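Local coordinates for protein cyanophage-like gp41-1 intein (Metagenome, PDB 6QAZ) that probably carries out protein splicing, excising itself from a precursor and joining the flanking sequences with a peptide bond, as naturally split inteins do, at residues K44-S49 with L103-L108; L5-Q10 with E19-Q24; D56-I61 with A121-T126; Y50-E55 with K95-I100. All blocks are in the same frame, centred on the assembly; numbering follows the deposited sequence. Where two conformers were deposited one is given.

Interaction 1 (K44-S49 with L103-L108); sequences KSKKKS and LDEREL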
loop_
_atom_site.group_PDB
_atom_site.type_symbol
_atom_site.label_atom_id
_atom_site.label_comp_id
_atom_site.label_asym_id
_atom_site.label_seq_id
_atom_site.Cartn_x
_atom_site.Cartn_y
_atom_site.Cartn_z
ATOM N N LYS A 44 -8.173 13.269 1.125
ATOM C CA LYS A 44 -8.752 12.266 0.234
ATOM C C LYS A 44 -8.809 12.871 -1.171
ATOM O O LYS A 44 -9.038 14.043 -1.330
ATOM C CB LYS A 44 -10.216 11.945 0.532
ATOM C CG LYS A 44 -10.492 10.715 1.369
ATOM C CD LYS A 44 -11.865 10.719 2.001
ATOM C CE LYS A 44 -12.995 11.208 1.114
ATOM N NZ LYS A 44 -14.325 11.011 1.737
ATOM N N SER A 45 -8.674 12.045 -2.177
ATOM C CA SER A 45 -8.575 12.453 -3.582
ATOM C C SER A 45 -9.245 11.412 -4.446
ATOM O O SER A 45 -9.130 10.297 -4.158
ATOM C CB SER A 45 -7.118 12.678 -4.015
ATOM O OG SER A 45 -6.374 11.462 -3.917
ATOM N N LYS A 46 -9.819 11.832 -5.558
ATOM C CA LYS A 46 -10.416 10.913 -6.516
ATOM C C LYS A 46 -9.413 10.713 -7.629
ATOM O O LYS A 46 -8.960 11.697 -8.249
ATOM C CB LYS A 46 -11.690 11.505 -7.084
ATOM C CG LYS A 46 -12.561 10.497 -7.812
ATOM C CD LYS A 46 -13.926 11.034 -8.183
ATOM C CE LYS A 46 -14.812 9.969 -8.792
ATOM N NZ LYS A 46 -15.815 10.547 -9.716
ATOM N N LYS A 47 -9.068 9.462 -7.862
ATOM C CA LYS A 47 -8.060 9.085 -8.860
ATOM C C LYS A 47 -8.506 7.780 -9.523
ATOM O O LYS A 47 -9.261 6.973 -8.934
ATOM C CB LYS A 47 -6.668 8.878 -8.232
ATOM C CG LYS A 47 -6.114 9.986 -7.356
ATOM C CD LYS A 47 -4.727 9.664 -6.785
ATOM C CE LYS A 47 -3.933 10.881 -6.375
ATOM N NZ LYS A 47 -3.849 11.013 -4.913
ATOM N N LYS A 48 -7.985 7.530 -10.709
ATOM C CA LYS A 48 -8.108 6.194 -11.290
ATOM C C LYS A 48 -7.436 5.178 -10.390
ATOM O O LYS A 48 -6.329 5.413 -9.890
ATOM C CB LYS A 48 -7.515 6.158 -12.700
ATOM C CG LYS A 48 -7.692 4.849 -13.483
ATOM C CD LYS A 48 -9.140 4.372 -13.616
ATOM C CE LYS A 48 -9.993 5.321 -14.423
ATOM N NZ LYS A 48 -9.461 5.518 -15.792
ATOM N N SER A 49 -8.079 4.038 -10.210
ATOM C CA SER A 49 -7.587 2.979 -9.323
ATOM C C SER A 49 -7.267 1.730 -10.119
ATOM O O SER A 49 -7.798 1.519 -11.206
ATOM C CB SER A 49 -8.567 2.720 -8.226
ATOM O OG SER A 49 -9.775 2.138 -8.667
ATOM N N LEU A 103 -9.294 -0.323 -12.695
ATOM C CA LEU A 103 -10.680 -0.283 -12.226
ATOM C C LEU A 103 -11.237 1.083 -12.624
ATOM O O LEU A 103 -11.137 1.458 -13.794
ATOM C CB LEU A 103 -10.733 -0.588 -10.720
ATOM C CG LEU A 103 -10.152 -1.927 -10.290
ATOM C CD1 LEU A 103 -10.306 -2.056 -8.789
ATOM C CD2 LEU A 103 -10.837 -3.107 -10.973
ATOM N N ASP A 104 -11.865 1.741 -11.698
ATOM C CA ASP A 104 -12.639 2.967 -11.904
ATOM C C ASP A 104 -11.988 4.130 -11.158
ATOM O O ASP A 104 -11.061 3.950 -10.363
ATOM C CB ASP A 104 -14.072 2.715 -11.430
ATOM C CG ASP A 104 -14.209 2.072 -10.053
ATOM O OD1 ASP A 104 -13.218 1.879 -9.354
ATOM O OD2 ASP A 104 -15.371 1.744 -9.710
ATOM N N GLU A 105 -12.492 5.319 -11.382
ATOM C CA GLU A 105 -12.149 6.469 -10.542
ATOM C C GLU A 105 -12.850 6.307 -9.212
ATOM O O GLU A 105 -14.057 6.040 -9.189
ATOM C CB GLU A 105 -12.603 7.738 -11.234
ATOM C CG GLU A 105 -11.735 8.072 -12.415
ATOM C CD GLU A 105 -11.243 9.501 -12.403
ATOM O OE1 GLU A 105 -10.578 9.887 -11.402
ATOM O OE2 GLU A 105 -11.536 10.227 -13.370
ATOM N N ARG A 106 -12.133 6.522 -8.125
ATOM C CA ARG A 106 -12.755 6.441 -6.798
ATOM C C ARG A 106 -11.942 7.281 -5.817
ATOM O O ARG A 106 -10.804 7.678 -6.094
ATOM C CB ARG A 106 -12.816 4.991 -6.371
ATOM C CG ARG A 106 -11.458 4.377 -6.137
ATOM C CD ARG A 106 -11.521 2.967 -5.577
ATOM N NE ARG A 106 -12.125 2.053 -6.509
ATOM C CZ ARG A 106 -12.451 0.804 -6.230
ATOM N NH1 ARG A 106 -12.229 0.290 -5.033
ATOM N NH2 ARG A 106 -12.923 0.028 -7.187
ATOM N N GLU A 107 -12.548 7.524 -4.665
ATOM C CA GLU A 107 -11.841 8.203 -3.573
ATOM C C GLU A 107 -10.755 7.273 -3.029
ATOM O O GLU A 107 -10.977 6.068 -2.855
ATOM C CB GLU A 107 -12.821 8.543 -2.460
ATOM C CG GLU A 107 -13.900 9.523 -2.850
ATOM C CD GLU A 107 -13.438 10.919 -3.208
ATOM O OE1 GLU A 107 -12.382 11.346 -2.730
ATOM O OE2 GLU A 107 -14.226 11.638 -3.855
ATOM N N LEU A 108 -9.604 7.848 -2.774
ATOM C CA LEU A 108 -8.444 7.130 -2.245
ATOM C C LEU A 108 -7.808 7.960 -1.150
ATOM O O LEU A 108 -7.953 9.203 -1.108
ATOM C CB LEU A 108 -7.444 6.873 -3.369
ATOM C CG LEU A 108 -7.908 6.065 -4.588
ATOM C CD1 LEU A 108 -6.791 6.061 -5.602
ATOM C CD2 LEU A 108 -8.284 4.661 -4.245
HETATM O O HOH W 1 -11.883 13.789 -3.125
HETATM O O HOH W 2 -5.521 10.991 -1.319
#
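Ser-49 drives its hydroxyl into the backbone opposite: OG donates to Asp-104 O at 2.8 Å, in the plane of that carbonyl, while Ser-49 N reaches the same oxygen from above the plane. A chi1 of 68° sets OG between the backbone N and the carbonyl carbon; as a small residue, serine also lets the Arg-106 chain pack across it, with Arg-106 CG 3.9 Å from Ser-49 CB. Arg-106 then turns back along its own strand and grips Asp-104 side-on, NE and NH2 both donating to OD1, which lies at the edge of the guanidinium in its plane; NH2 to OD1 is 2.9 Å. Backbone bonds of the antiparallel pairs Ser-45 with Leu-108 and Lys-47 with Arg-106 continue this ladder, and Leu-108 CD1 rests on Lys-47 CB at 3.9 Å.

The face carrying Lys-46, Lys-48, Glu-105 and Glu-107 is much looser. Opposite charges alternate there without touching, Lys-46 NZ standing 5.5 Å from Glu-105 OE1. Lys-48, bent along its chain, lays CE against Glu-105 CG at 3.8 Å but spends its ammonium on Glu-102. Long, flexible charged chains suit such a solvent-facing side.

Here strand 45-54 pairs with the long strand 93-113; Ile-61 of strand 59-63 packs on Ser-49, Leu-103 and Arg-106, and Asp-6 of strand 5-6 takes the NH1 of Arg-106 in a salt bridge.

Interaction 2 (L5-Q10 with E19-Q24); sequences LDLKTQ and EISNIQ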
loop_
_atom_site.group_PDB
_atom_site.type_symbol
_atom_site.label_atom_id
_atom_site.label_comp_id
_atom_site.label_asym_id
_atom_site.label_seq_id
_atom_site.Cartn_x
_atom_site.Cartn_y
_atom_site.Cartn_z
ATOM N N LEU A 5 -4.322 4.940 -1.761
ATOM C CA LEU A 5 -4.810 3.582 -1.528
ATOM C C LEU A 5 -6.328 3.589 -1.338
ATOM O O LEU A 5 -6.930 4.532 -0.826
ATOM C CB LEU A 5 -4.165 3.003 -0.280
ATOM C CG LEU A 5 -2.674 2.726 -0.400
ATOM C CD1 LEU A 5 -2.069 2.311 0.916
ATOM C CD2 LEU A 5 -2.364 1.722 -1.428
ATOM N N ASP A 6 -6.960 2.450 -1.652
ATOM C CA ASP A 6 -8.403 2.314 -1.404
ATOM C C ASP A 6 -8.723 2.551 0.054
ATOM O O ASP A 6 -7.985 2.113 0.953
ATOM C CB ASP A 6 -8.856 0.936 -1.844
ATOM C CG ASP A 6 -10.348 0.805 -1.815
ATOM O OD1 ASP A 6 -10.977 1.407 -2.699
ATOM O OD2 ASP A 6 -10.872 0.164 -0.871
ATOM N N LEU A 7 -9.881 3.147 0.315
ATOM C CA LEU A 7 -10.315 3.446 1.693
ATOM C C LEU A 7 -10.409 2.211 2.577
ATOM O O LEU A 7 -10.219 2.357 3.797
ATOM C CB LEU A 7 -11.702 4.081 1.687
ATOM C CG LEU A 7 -11.748 5.602 1.724
ATOM C CD1 LEU A 7 -11.254 6.151 0.432
ATOM C CD2 LEU A 7 -13.165 6.081 2.011
ATOM N N LYS A 8 -10.713 1.051 2.027
ATOM C CA LYS A 8 -10.949 -0.155 2.824
ATOM C C LYS A 8 -9.684 -0.975 2.999
ATOM O O LYS A 8 -9.731 -2.038 3.632
ATOM C CB LYS A 8 -12.054 -0.985 2.198
ATOM C CG LYS A 8 -13.384 -0.223 2.177
ATOM C CD LYS A 8 -14.639 -0.957 1.994
ATOM C CE LYS A 8 -14.868 -2.174 2.872
ATOM N NZ LYS A 8 -15.410 -1.951 4.239
ATOM N N THR A 9 -8.556 -0.513 2.484
ATOM C CA THR A 9 -7.271 -1.186 2.719
ATOM C C THR A 9 -7.043 -1.318 4.213
ATOM O O THR A 9 -7.186 -0.320 4.932
ATOM C CB THR A 9 -6.147 -0.344 2.115
ATOM O OG1 THR A 9 -6.390 -0.076 0.723
ATOM C CG2 THR A 9 -4.813 -1.031 2.245
ATOM N N GLN A 10 -6.646 -2.482 4.686
ATOM C CA GLN A 10 -6.394 -2.687 6.113
ATOM C C GLN A 10 -4.910 -2.548 6.431
ATOM O O GLN A 10 -4.047 -3.048 5.717
ATOM C CB GLN A 10 -6.923 -4.011 6.603
ATOM C CG GLN A 10 -8.439 -4.028 6.683
ATOM C CD GLN A 10 -8.925 -5.379 7.129
ATOM O OE1 GLN A 10 -8.745 -6.379 6.420
ATOM N NE2 GLN A 10 -9.486 -5.465 8.322
ATOM N N GLU A 19 -9.103 0.006 8.890
ATOM C CA GLU A 19 -9.175 0.489 7.511
ATOM C C GLU A 19 -8.441 1.816 7.436
ATOM O O GLU A 19 -8.515 2.669 8.347
ATOM C CB GLU A 19 -10.610 0.644 7.033
ATOM C CG GLU A 19 -11.294 -0.713 6.865
ATOM C CD GLU A 19 -12.736 -0.647 6.339
ATOM O OE1 GLU A 19 -13.306 0.462 6.239
ATOM O OE2 GLU A 19 -13.287 -1.691 5.964
ATOM N N ILE A 20 -7.716 2.027 6.344
ATOM C CA ILE A 20 -6.847 3.202 6.247
ATOM C C ILE A 20 -7.674 4.489 6.277
ATOM O O ILE A 20 -7.152 5.521 6.723
ATOM C CB ILE A 20 -5.916 3.081 5.039
ATOM C CG1 ILE A 20 -4.727 4.022 5.161
ATOM C CG2 ILE A 20 -6.660 3.203 3.738
ATOM C CD1 ILE A 20 -3.712 3.874 4.080
ATOM N N SER A 21 -8.920 4.460 5.825
ATOM C CA SER A 21 -9.802 5.632 5.924
ATOM C C SER A 21 -10.033 6.071 7.363
ATOM O O SER A 21 -10.478 7.196 7.558
ATOM C CB SER A 21 -11.140 5.314 5.276
ATOM O OG SER A 21 -11.786 4.264 6.004
ATOM N N ASN A 22 -9.771 5.217 8.344
ATOM C CA ASN A 22 -9.983 5.539 9.758
ATOM C C ASN A 22 -8.660 5.919 10.445
ATOM O O ASN A 22 -8.706 6.244 11.623
ATOM C CB ASN A 22 -10.666 4.375 10.456
ATOM C CG ASN A 22 -12.062 4.113 9.950
ATOM O OD1 ASN A 22 -12.762 5.046 9.549
ATOM N ND2 ASN A 22 -12.498 2.859 9.933
ATOM N N ILE A 23 -7.543 5.857 9.760
ATOM C CA ILE A 23 -6.230 6.176 10.361
ATOM C C ILE A 23 -6.155 7.682 10.614
ATOM O O ILE A 23 -6.635 8.500 9.817
ATOM C CB ILE A 23 -5.117 5.671 9.442
ATOM C CG1 ILE A 23 -4.979 4.159 9.544
ATOM C CG2 ILE A 23 -3.790 6.402 9.675
ATOM C CD1 ILE A 23 -4.353 3.672 10.819
ATOM N N GLN A 24 -5.517 8.019 11.721
ATOM C CA GLN A 24 -5.305 9.425 12.110
ATOM C C GLN A 24 -3.838 9.649 12.417
ATOM O O GLN A 24 -3.088 8.703 12.736
ATOM C CB GLN A 24 -6.262 9.806 13.221
ATOM C CG GLN A 24 -6.010 9.050 14.479
ATOM C CD GLN A 24 -7.184 9.321 15.386
ATOM O OE1 GLN A 24 -8.014 8.455 15.643
ATOM N NE2 GLN A 24 -7.282 10.557 15.820
#
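A type I turn, Asp-6 to Thr-9, meets the 3-10 segment 20-22 in a largely backbone-mediated contact at the open end of the hairpin of strands 10-13 and 16-19. Thr-9 O receives Ile-20 N at 2.8 Å, and Leu-7 O takes Ser-21 N at 3.2 Å on a lone pair. In this part of the all-beta Hint fold of inteins the turn is reinforced by an Asx turn, Asp-6 OD2 accepting Lys-8 N while OD1 goes to Arg-106. Thr-9 suits the turn's last position because OG1 doubles its backbone bond, donating to Asp-6 O at 2.7 Å. Ile-20 fills the inner side: CG2 sits 3.3 Å from Asp-6 O, and CD1 meets Leu-5 CD1 at 3.9 Å, the two side chains crossing at about a right angle. On the exposed side, Lys-8 and the extended Glu-19 run alongside each other, and bends at chi3 and chi4 bring Lys-8 NZ to the syn lone pair of Glu-19 OE2, a 2.7 Å salt bridge.

Interaction 3 (D56-I61 with A121-T126); sequences DGKEII and ANDILT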
loop_
_atom_site.group_PDB
_atom_site.type_symbol
_atom_site.label_atom_id
_atom_site.label_comp_id
_atom_site.label_asym_id
_atom_site.label_seq_id
_atom_site.Cartn_x
_atom_site.Cartn_y
_atom_site.Cartn_z
ATOM N N ASP A 56 -0.670 -15.558 -4.041
ATOM C CA ASP A 56 -1.309 -16.092 -2.821
ATOM C C ASP A 56 -2.715 -15.519 -2.619
ATOM O O ASP A 56 -3.307 -15.751 -1.542
ATOM C CB ASP A 56 -0.425 -15.890 -1.613
ATOM C CG ASP A 56 -0.199 -14.434 -1.299
ATOM O OD1 ASP A 56 -0.747 -13.555 -1.998
ATOM O OD2 ASP A 56 0.566 -14.185 -0.312
ATOM N N GLY A 57 -3.236 -14.811 -3.597
ATOM C CA GLY A 57 -4.581 -14.249 -3.506
ATOM C C GLY A 57 -4.640 -12.838 -2.975
ATOM O O GLY A 57 -5.670 -12.183 -3.148
ATOM N N LYS A 58 -3.598 -12.363 -2.300
ATOM C CA LYS A 58 -3.683 -11.044 -1.668
ATOM C C LYS A 58 -3.882 -9.976 -2.740
ATOM O O LYS A 58 -3.296 -10.037 -3.821
ATOM C CB LYS A 58 -2.444 -10.759 -0.836
ATOM C CG LYS A 58 -2.250 -11.673 0.344
ATOM C CD LYS A 58 -1.040 -11.303 1.126
ATOM C CE LYS A 58 -0.754 -12.126 2.359
ATOM N NZ LYS A 58 -0.618 -13.553 2.077
ATOM N N GLU A 59 -4.680 -8.974 -2.401
ATOM C CA GLU A 59 -5.014 -7.877 -3.321
ATOM C C GLU A 59 -4.816 -6.545 -2.652
ATOM O O GLU A 59 -5.019 -6.414 -1.419
ATOM C CB GLU A 59 -6.503 -7.944 -3.734
ATOM C CG GLU A 59 -6.935 -9.064 -4.582
ATOM C CD GLU A 59 -8.476 -9.112 -4.686
ATOM O OE1 GLU A 59 -9.179 -8.057 -4.460
ATOM O OE2 GLU A 59 -8.940 -10.126 -5.088
ATOM N N ILE A 60 -4.540 -5.542 -3.444
ATOM C CA ILE A 60 -4.515 -4.150 -2.985
ATOM C C ILE A 60 -4.985 -3.276 -4.127
ATOM O O ILE A 60 -4.674 -3.568 -5.295
ATOM C CB ILE A 60 -3.138 -3.763 -2.430
ATOM C CG1 ILE A 60 -3.125 -2.410 -1.837
ATOM C CG2 ILE A 60 -2.088 -3.869 -3.497
ATOM C CD1 ILE A 60 -1.879 -2.159 -0.947
ATOM N N ILE A 61 -5.676 -2.216 -3.804
ATOM C CA ILE A 61 -6.177 -1.234 -4.794
ATOM C C ILE A 61 -5.483 0.087 -4.518
ATOM O O ILE A 61 -5.529 0.615 -3.402
ATOM C CB ILE A 61 -7.705 -1.151 -4.749
ATOM C CG1 ILE A 61 -8.315 -2.453 -5.281
ATOM C CG2 ILE A 61 -8.201 0.042 -5.567
ATOM C CD1 ILE A 61 -9.805 -2.519 -5.112
ATOM N N ALA A 121 -0.112 -3.416 4.022
ATOM C CA ALA A 121 -1.452 -3.006 3.575
ATOM C C ALA A 121 -2.094 -4.253 2.995
ATOM O O ALA A 121 -1.576 -4.799 2.008
ATOM C CB ALA A 121 -1.327 -1.890 2.570
ATOM N N ASN A 122 -3.137 -4.755 3.626
ATOM C CA ASN A 122 -3.675 -6.098 3.254
ATOM C C ASN A 122 -2.550 -7.140 3.251
ATOM O O ASN A 122 -2.544 -8.057 2.418
ATOM C CB ASN A 122 -4.404 -6.066 1.936
ATOM C CG ASN A 122 -5.550 -5.099 1.910
ATOM O OD1 ASN A 122 -6.107 -4.719 2.939
ATOM N ND2 ASN A 122 -5.939 -4.708 0.738
ATOM N N ASP A 123 -1.601 -7.010 4.168
ATOM C CA ASP A 123 -0.485 -7.963 4.331
ATOM C C ASP A 123 0.527 -7.892 3.184
ATOM O O ASP A 123 1.397 -8.753 3.107
ATOM C CB ASP A 123 -0.944 -9.385 4.576
ATOM C CG ASP A 123 -1.692 -9.575 5.852
ATOM O OD1 ASP A 123 -1.294 -8.971 6.836
ATOM O OD2 ASP A 123 -2.636 -10.391 5.878
ATOM N N ILE A 124 0.463 -6.848 2.359
ATOM C CA ILE A 124 1.433 -6.580 1.287
ATOM C C ILE A 124 2.275 -5.391 1.733
ATOM O O ILE A 124 1.739 -4.365 2.112
ATOM C CB ILE A 124 0.722 -6.270 -0.039
ATOM C CG1 ILE A 124 -0.179 -7.432 -0.463
ATOM C CG2 ILE A 124 1.735 -5.914 -1.107
ATOM C CD1 ILE A 124 -1.036 -7.147 -1.667
ATOM N N LEU A 125 3.599 -5.505 1.651
ATOM C CA LEU A 125 4.449 -4.372 2.035
ATOM C C LEU A 125 4.334 -3.290 0.976
ATOM O O LEU A 125 4.564 -3.518 -0.230
ATOM C CB LEU A 125 5.887 -4.837 2.191
ATOM C CG LEU A 125 6.813 -3.831 2.865
ATOM C CD1 LEU A 125 6.415 -3.521 4.301
ATOM C CD2 LEU A 125 8.237 -4.378 2.842
ATOM N N THR A 126 3.979 -2.091 1.399
ATOM C CA THR A 126 3.805 -0.961 0.493
ATOM C C THR A 126 4.527 0.255 1.036
ATOM O O THR A 126 4.869 0.317 2.222
ATOM C CB THR A 126 2.328 -0.701 0.213
ATOM O OG1 THR A 126 2.206 0.127 -0.949
ATOM C CG2 THR A 126 1.606 -0.003 1.335
HETATM O O HOH W 3 -6.771 -2.178 -1.124
#
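The carboxamide of Asn-122 turns its ND2 to the carbonyl of Glu-59, donating to Glu-59 O over 2.9 Å with an N-H...O angle of 153° and the acceptor tilted modestly from the amide plane. The same ND2 gives a weak bond to a water that also accepts Ile-61 N, and OD1 takes Gln-10 N, so the amide is held at both its nitrogen and its oxygen. The carboxylate of Asp-56 is engaged differently, from above its plane at each oxygen: Lys-58 N reaches OD1 at 3.1 Å in an Asx turn, and Lys-58 NZ reaches OD2 at 2.7 Å.

Lys-58 runs extended until a bend at chi4 (57°) swings NZ back to Asp-56, leaving CE against Asp-123 CB at 3.5 Å. Asn-122 and Asp-123 occupy the two central, left-handed positions of a type I' turn from Ala-121 to Ile-124, backbone angles that asparagine and aspartate tolerate well. Behind the turn lie apolar contacts: Ile-60 CD1 touches Ala-121 CB at 3.6 Å, while Ile-60 CG2 meets Ile-124 CD1 at 3.9 Å.

One direct hydrogen bond therefore ties the C-terminal hairpin to strand 59-63. Its donor is a side chain, so the pairing is not a shared sheet edge; apolar contacts and the aliphatic part of Lys-58 add to it. Lys-58 NZ, paired with Asp-56, lies 5.3 Å from Asp-123 OD2, where its charge probably still favours that carboxylate.

Interaction 4 (Y50-E55 with K95-I100); sequences YKITLE and KKILKI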
loop_
_atom_site.group_PDB
_atom_site.type_symbol
_atom_site.label_atom_id
_atom_site.label_comp_id
_atom_site.label_asym_id
_atom_site.label_seq_id
_atom_site.Cartn_x
_atom_site.Cartn_y
_atom_site.Cartn_z
ATOM N N TYR A 50 -6.417 0.913 -9.522
ATOM C CA TYR A 50 -5.880 -0.321 -10.087
ATOM C C TYR A 50 -5.850 -1.362 -8.991
ATOM O O TYR A 50 -5.518 -1.066 -7.850
ATOM C CB TYR A 50 -4.440 -0.137 -10.571
ATOM C CG TYR A 50 -4.308 0.872 -11.662
ATOM C CD1 TYR A 50 -4.309 2.229 -11.378
ATOM C CD2 TYR A 50 -4.193 0.491 -12.987
ATOM C CE1 TYR A 50 -4.253 3.189 -12.354
ATOM C CE2 TYR A 50 -4.082 1.452 -13.992
ATOM C CZ TYR A 50 -4.163 2.799 -13.669
ATOM O OH TYR A 50 -4.086 3.790 -14.617
ATOM N N LYS A 51 -6.168 -2.599 -9.348
ATOM C CA LYS A 51 -6.075 -3.727 -8.419
ATOM C C LYS A 51 -4.866 -4.575 -8.771
ATOM O O LYS A 51 -4.772 -5.068 -9.914
ATOM C CB LYS A 51 -7.343 -4.585 -8.455
ATOM C CG LYS A 51 -7.340 -5.715 -7.443
ATOM C CD LYS A 51 -8.628 -6.469 -7.408
ATOM C CE LYS A 51 -9.048 -7.007 -8.743
ATOM N NZ LYS A 51 -10.151 -7.986 -8.595
ATOM N N ILE A 52 -4.021 -4.811 -7.802
ATOM C CA ILE A 52 -2.898 -5.748 -7.914
ATOM C C ILE A 52 -3.272 -7.013 -7.173
ATOM O O ILE A 52 -3.647 -6.937 -5.999
ATOM C CB ILE A 52 -1.627 -5.111 -7.323
ATOM C CG1 ILE A 52 -1.288 -3.812 -8.029
ATOM C CG2 ILE A 52 -0.492 -6.106 -7.351
ATOM C CD1 ILE A 52 -0.172 -3.040 -7.397
ATOM N N THR A 53 -3.168 -8.158 -7.828
ATOM C CA THR A 53 -3.457 -9.466 -7.226
ATOM C C THR A 53 -2.194 -10.310 -7.242
ATOM O O THR A 53 -1.571 -10.463 -8.322
ATOM C CB THR A 53 -4.573 -10.207 -7.971
ATOM O OG1 THR A 53 -5.735 -9.360 -8.018
ATOM C CG2 THR A 53 -4.919 -11.526 -7.318
ATOM N N LEU A 54 -1.813 -10.866 -6.100
ATOM C CA LEU A 54 -0.626 -11.701 -5.985
ATOM C C LEU A 54 -0.991 -13.176 -6.084
ATOM O O LEU A 54 -2.151 -13.585 -5.982
ATOM C CB LEU A 54 0.080 -11.435 -4.651
ATOM C CG LEU A 54 0.441 -9.969 -4.382
ATOM C CD1 LEU A 54 1.223 -9.874 -3.116
ATOM C CD2 LEU A 54 1.197 -9.343 -5.546
ATOM N N GLU A 55 0.044 -14.001 -6.223
ATOM C CA GLU A 55 -0.143 -15.451 -6.455
ATOM C C GLU A 55 -0.729 -16.151 -5.225
ATOM O O GLU A 55 -1.229 -17.278 -5.390
ATOM C CB GLU A 55 1.146 -16.095 -6.901
ATOM C CG GLU A 55 2.217 -16.026 -5.882
ATOM C CD GLU A 55 3.507 -16.732 -6.263
ATOM O OE1 GLU A 55 3.443 -17.802 -6.940
ATOM O OE2 GLU A 55 4.595 -16.171 -6.022
ATOM N N LYS A 95 6.255 -12.653 -3.412
ATOM C CA LYS A 95 5.110 -13.251 -4.105
ATOM C C LYS A 95 4.913 -12.570 -5.440
ATOM O O LYS A 95 4.929 -11.329 -5.537
ATOM C CB LYS A 95 3.838 -13.158 -3.266
ATOM C CG LYS A 95 3.863 -14.003 -2.006
ATOM C CD LYS A 95 3.855 -15.493 -2.254
ATOM C CE LYS A 95 4.059 -16.284 -0.995
ATOM N NZ LYS A 95 4.069 -17.724 -1.290
ATOM N N LYS A 96 4.704 -13.370 -6.463
ATOM C CA LYS A 96 4.491 -12.852 -7.825
ATOM C C LYS A 96 3.190 -12.067 -7.928
ATOM O O LYS A 96 2.152 -12.512 -7.434
ATOM C CB LYS A 96 4.423 -14.028 -8.799
ATOM C CG LYS A 96 5.654 -14.859 -9.139
ATOM C CD LYS A 96 6.413 -14.240 -10.242
ATOM C CE LYS A 96 7.765 -14.894 -10.416
ATOM N NZ LYS A 96 7.658 -16.293 -10.914
ATOM N N ILE A 97 3.248 -10.994 -8.684
ATOM C CA ILE A 97 2.033 -10.307 -9.177
ATOM C C ILE A 97 1.445 -11.141 -10.302
ATOM O O ILE A 97 2.102 -11.369 -11.313
ATOM C CB ILE A 97 2.359 -8.894 -9.652
ATOM C CG1 ILE A 97 2.889 -8.016 -8.512
ATOM C CG2 ILE A 97 1.114 -8.264 -10.269
ATOM C CD1 ILE A 97 3.393 -6.665 -8.979
ATOM N N LEU A 98 0.220 -11.593 -10.117
ATOM C CA LEU A 98 -0.501 -12.323 -11.175
ATOM C C LEU A 98 -1.190 -11.364 -12.142
ATOM O O LEU A 98 -1.248 -11.687 -13.345
ATOM C CB LEU A 98 -1.558 -13.225 -10.581
ATOM C CG LEU A 98 -1.097 -14.439 -9.818
ATOM C CD1 LEU A 98 -2.306 -15.285 -9.483
ATOM C CD2 LEU A 98 -0.079 -15.268 -10.553
ATOM N N LYS A 99 -1.769 -10.282 -11.631
ATOM C CA LYS A 99 -2.625 -9.401 -12.425
ATOM C C LYS A 99 -2.482 -8.004 -11.906
ATOM O O LYS A 99 -2.466 -7.819 -10.695
ATOM C CB LYS A 99 -4.121 -9.776 -12.338
ATOM C CG LYS A 99 -4.514 -11.175 -12.675
ATOM C CD LYS A 99 -5.950 -11.387 -12.357
ATOM C CE LYS A 99 -6.219 -12.856 -12.086
ATOM N NZ LYS A 99 -7.647 -13.213 -12.102
ATOM N N ILE A 100 -2.549 -7.056 -12.811
ATOM C CA ILE A 100 -2.839 -5.653 -12.477
ATOM C C ILE A 100 -4.012 -5.242 -13.356
ATOM O O ILE A 100 -3.945 -5.388 -14.591
ATOM C CB ILE A 100 -1.629 -4.754 -12.670
ATOM C CG1 ILE A 100 -0.446 -5.278 -11.847
ATOM C CG2 ILE A 100 -2.015 -3.329 -12.290
ATOM C CD1 ILE A 100 0.742 -4.393 -11.779
#
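Ile-52 lies against two isoleucines of the neighbouring strand: its CG2 meets Ile-97 CG2 at 4.0 Å, and its CG1 runs beside Ile-100 CG1 at 4.2 Å, these last two side chains pointing the same way. Leu-54 adds CD2 against Ile-97 CG1 at 3.7 Å. Beta-branched and leucine side chains suit this inward face, where Ile-52, Leu-54 and Ile-97 are buried.

Further out, strands 45-54 and 93-113 pair in antiparallel fashion through a classic beta bulge. Leu-98 and Lys-99 both face Thr-53, whose O accepts Leu-98 N at 2.8 Å and, weakly, Lys-99 N; Thr-53 N bonds to Lys-99 O. At the bulge Leu-98 points toward the other strand, CG resting 3.6 Å from Glu-55 CA.

At the polar edge Glu-55 places CG between its backbone N and carbonyl carbon (chi1 63°), then stays extended, bringing OE2 within 2.8 Å of Lys-96 N. That bond is almost linear, 178°, though the nitrogen lies above the carboxylate plane. Glu-55 N bonds to Lys-96 O, so side chain and backbone of one glutamate continue the ladder past the strand's end. The ammonium of Lys-95 stays 5.0 Å from Glu-55 OE2, where it could still steady the carboxylate's charge.

Interactions 1 and 4 are successive lengths of one pairing, strands 45-54 and 93-113, centres about 19 Å apart. Interaction 3 lies about 9 Å, centre to centre, from interaction 4, joined by a probable hydrogen bond of Ile-52 N to Ile-60 O (2.9 Å). Interaction 2 is tied to interaction 1 by Arg-106 NH1 to Asp-6 OD1 (2.9 Å) and to interaction 3 by a probable bond of Gln-10 O with Asn-122 N (2.8 Å). Interaction 2 joins the N-terminal segment, and interaction 3 the C-terminal hairpin, to the curved sheet. Inteins splice at their ends; Thr-126 bonds to His-66, probably the block B histidine of that site. A citrate, probably from crystallisation, bonds Lys-51 and Arg-106.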